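Long-range contact in muconate lactonizing enzyme (Corynebacterium glutamicum, PDB 3I4K), which belongs to the enolase superfamily, pairing a capping domain with a barrel domain that holds a magnesium ion: residues A103-A108 with K275-G280. Residues are numbered along the deposited sequence; the frame is centred on the assembly and turned at random.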
ATOM      1  N   ALA A 103     -13.135  -4.670  14.443  1.00 42.50           N
ATOM      2  CA  ALA A 103     -12.225  -5.273  15.413  1.00 43.68           C
ATOM      3  C   ALA A 103     -10.790  -5.278  14.880  1.00 43.15           C
ATOM      4  O   ALA A 103     -10.094  -6.295  14.948  1.00 42.36           O
ATOM      5  CB  ALA A 103     -12.672  -6.703  15.733  1.00 42.43           C
ATOM      6  N   ARG A 104     -10.345  -4.137  14.357  1.00 42.29           N
ATOM      7  CA  ARG A 104      -8.998  -4.026  13.805  1.00 40.00           C
ATOM      8  C   ARG A 104      -7.882  -4.343  14.805  1.00 39.40           C
ATOM      9  O   ARG A 104      -6.911  -5.010  14.458  1.00 38.40           O
ATOM     10  CB  ARG A 104      -8.776  -2.624  13.230  1.00 41.17           C
ATOM     11  CG  ARG A 104      -9.700  -2.264  12.070  1.00 44.50           C
ATOM     12  CD  ARG A 104      -9.551  -3.214  10.887  1.00 48.08           C
ATOM     13  NE  ARG A 104     -10.067  -2.617   9.656  1.00 54.22           N
ATOM     14  CZ  ARG A 104     -10.053  -3.205   8.462  1.00 56.26           C
ATOM     15  NH1 ARG A 104      -9.556  -4.429   8.315  1.00 55.93           N
ATOM     16  NH2 ARG A 104     -10.515  -2.551   7.404  1.00 57.44           N
ATOM     17  N   TYR A 105      -8.009  -3.860  16.037  1.00 36.66           N
ATOM     18  CA  TYR A 105      -6.974  -4.119  17.030  1.00 38.68           C
ATOM     19  C   TYR A 105      -6.715  -5.621  17.210  1.00 38.59           C
ATOM     20  O   TYR A 105      -5.566  -6.049  17.278  1.00 38.78           O
ATOM     21  CB  TYR A 105      -7.346  -3.473  18.367  1.00 37.25           C
ATOM     22  CG  TYR A 105      -7.068  -1.985  18.428  1.00 35.58           C
ATOM     23  CD1 TYR A 105      -5.785  -1.508  18.691  1.00 35.57           C
ATOM     24  CD2 TYR A 105      -8.083  -1.056  18.229  1.00 34.40           C
ATOM     25  CE1 TYR A 105      -5.523  -0.140  18.761  1.00 32.41           C
ATOM     26  CE2 TYR A 105      -7.827   0.322  18.292  1.00 32.72           C
ATOM     27  CZ  TYR A 105      -6.549   0.768  18.561  1.00 33.21           C
ATOM     28  OH  TYR A 105      -6.297   2.128  18.652  1.00 33.13           O
ATOM     29  N   ALA A 106      -7.780  -6.413  17.269  1.00 38.81           N
ATOM     30  CA  ALA A 106      -7.638  -7.856  17.434  1.00 40.77           C
ATOM     31  C   ALA A 106      -6.926  -8.452  16.215  1.00 42.51           C
ATOM     32  O   ALA A 106      -6.020  -9.278  16.348  1.00 40.69           O
ATOM     33  CB  ALA A 106      -9.006  -8.501  17.605  1.00 38.11           C
ATOM     34  N   LYS A 107      -7.349  -8.016  15.030  1.00 42.67           N
ATOM     35  CA  LYS A 107      -6.780  -8.491  13.778  1.00 42.07           C
ATOM     36  C   LYS A 107      -5.307  -8.138  13.617  1.00 41.78           C
ATOM     37  O   LYS A 107      -4.531  -8.925  13.075  1.00 43.42           O
ATOM     38  CB  LYS A 107      -7.588  -7.932  12.600  1.00 41.69           C
ATOM     39  CG  LYS A 107      -9.029  -8.437  12.543  1.00 40.65           C
ATOM     40  CD  LYS A 107      -9.863  -7.675  11.512  1.00 42.98           C
ATOM     41  CE  LYS A 107     -11.256  -8.276  11.350  1.00 42.93           C
ATOM     42  NZ  LYS A 107     -12.158  -7.414  10.530  1.00 39.17           N
ATOM     43  N   ALA A 108      -4.912  -6.960  14.087  1.00 41.07           N
ATOM     44  CA  ALA A 108      -3.523  -6.539  13.964  1.00 40.60           C
ATOM     45  C   ALA A 108      -2.559  -7.554  14.587  1.00 42.17           C
ATOM     46  O   ALA A 108      -1.463  -7.788  14.067  1.00 41.57           O
ATOM     47  CB  ALA A 108      -3.334  -5.178  14.603  1.00 37.30           C
ATOM     48  N   LYS A 275      -0.713   3.728  13.407  1.00 31.80           N
ATOM     49  CA  LYS A 275      -0.351   2.697  14.371  1.00 31.88           C
ATOM     50  C   LYS A 275      -0.697   1.344  13.760  1.00 32.53           C
ATOM     51  O   LYS A 275      -1.851   1.099  13.385  1.00 32.68           O
ATOM     52  CB  LYS A 275      -1.149   2.879  15.666  1.00 31.30           C
ATOM     53  CG  LYS A 275      -1.123   4.282  16.240  1.00 28.24           C
ATOM     54  CD  LYS A 275      -1.950   4.361  17.528  1.00 29.71           C
ATOM     55  CE  LYS A 275      -1.947   5.777  18.103  1.00 28.53           C
ATOM     56  NZ  LYS A 275      -2.891   5.938  19.235  1.00 27.95           N
ATOM     57  N   THR A 276       0.296   0.467  13.665  1.00 32.59           N
ATOM     58  CA  THR A 276       0.085  -0.852  13.085  1.00 33.05           C
ATOM     59  C   THR A 276      -0.987  -1.640  13.826  1.00 32.67           C
ATOM     60  O   THR A 276      -1.685  -2.465  13.238  1.00 32.39           O
ATOM     61  CB  THR A 276       1.412  -1.644  13.050  1.00 35.65           C
ATOM     62  OG1 THR A 276       1.986  -1.690  14.369  1.00 36.22           O
ATOM     63  CG2 THR A 276       2.397  -0.959  12.107  1.00 33.92           C
ATOM     64  N   THR A 277      -1.138  -1.366  15.115  1.00 34.20           N
ATOM     65  CA  THR A 277      -2.141  -2.056  15.914  1.00 34.13           C
ATOM     66  C   THR A 277      -3.562  -1.574  15.610  1.00 35.60           C
ATOM     67  O   THR A 277      -4.457  -2.380  15.323  1.00 34.99           O
ATOM     68  CB  THR A 277      -1.852  -1.896  17.429  1.00 34.90           C
ATOM     69  OG1 THR A 277      -1.516  -0.532  17.722  1.00 37.38           O
ATOM     70  CG2 THR A 277      -0.685  -2.798  17.842  1.00 32.57           C
ATOM     71  N   LYS A 278      -3.755  -0.260  15.655  1.00 32.96           N
ATOM     72  CA  LYS A 278      -5.055   0.344  15.396  1.00 32.79           C
ATOM     73  C   LYS A 278      -5.565   0.117  13.970  1.00 33.54           C
ATOM     74  O   LYS A 278      -6.769   0.037  13.756  1.00 30.82           O
ATOM     75  CB  LYS A 278      -4.996   1.845  15.679  1.00 33.27           C
ATOM     76  CG  LYS A 278      -6.268   2.623  15.305  1.00 32.95           C
ATOM     77  CD  LYS A 278      -6.071   4.141  15.472  1.00 30.72           C
ATOM     78  CE  LYS A 278      -4.883   4.654  14.649  1.00 30.95           C
ATOM     79  NZ  LYS A 278      -4.774   6.150  14.671  1.00 28.74           N
ATOM     80  N   HIS A 279      -4.656   0.002  13.002  1.00 32.93           N
ATOM     81  CA  HIS A 279      -5.074  -0.184  11.622  1.00 34.71           C
ATOM     82  C   HIS A 279      -5.382  -1.621  11.272  1.00 35.67           C
ATOM     83  O   HIS A 279      -5.848  -1.917  10.172  1.00 35.54           O
ATOM     84  CB  HIS A 279      -4.022   0.381  10.672  1.00 33.41           C
ATOM     85  CG  HIS A 279      -3.789   1.847  10.850  1.00 33.76           C
ATOM     86  ND1 HIS A 279      -4.821   2.754  10.952  1.00 33.99           N
ATOM     87  CD2 HIS A 279      -2.646   2.566  10.939  1.00 33.87           C
ATOM     88  CE1 HIS A 279      -4.322   3.970  11.097  1.00 34.77           C
ATOM     89  NE2 HIS A 279      -3.005   3.884  11.092  1.00 32.21           N
ATOM     90  N   GLY A 280      -5.126  -2.519  12.212  1.00 36.84           N
ATOM     91  CA  GLY A 280      -5.411  -3.919  11.966  1.00 35.91           C
ATOM     92  C   GLY A 280      -4.339  -4.669  11.206  1.00 35.51           C
ATOM     93  O   GLY A 280      -4.651  -5.551  10.405  1.00 36.72           O
TER
HETATM   94  O   HOH W   1      -7.257  -6.302   9.527  1.00 36.25           O
HETATM   95  O   HOH W   2      -4.034   3.747  20.065  1.00 34.86           O
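Arg104, in the first turn of helix 104-121, leans on the end of the 275-280 loop with its aliphatic base: CB comes 3.4 Å from the carbonyl O of Lys278. A bend at chi2 (-60°) sends the rest of the chain past His279 O, and NH1 donates to a water that in turn donates to Gly280 O. The carbonyl O of Arg104, which already accepts the helical bond from Ala108 N, also receives a CA-H...O contact from Gly280 CA at 3.1 Å. Gly280 closes a type I turn begun at Thr277, and its positive phi (83°) suits glycine.

The Tyr105 side chain runs in the same direction as that of Lys278, the two flank to flank. Lys278 CA sits over one face of the Tyr105 ring, displaced from its middle, in a CH-pi contact 3.7 Å from the centroid; Lys278 CB touches Tyr105 OH at 3.3 Å. Beyond the ring, OH reaches a water that accepts from Lys275 NZ. In the enolase superfamily the N-terminal domain caps the mouth of the barrel, and here its helix meets the loop that leaves barrel strand 271-274. Chi1 of Lys278 (174°) runs the chain along the tyrosine, and a kink at chi3 then turns the amine to a salt bridge with the magnesium ligand Asp251 and a hydrogen bond to Ala273 O, its side chain about 7 Å from the ion.

Lys107 turns its amine away, to Glu97 and Val100 O. One turn on from Arg104, Ala108 presses CB against Thr277 O (3.1 Å) and Thr276 O, while its CA packs 3.4 Å from Gly280 C.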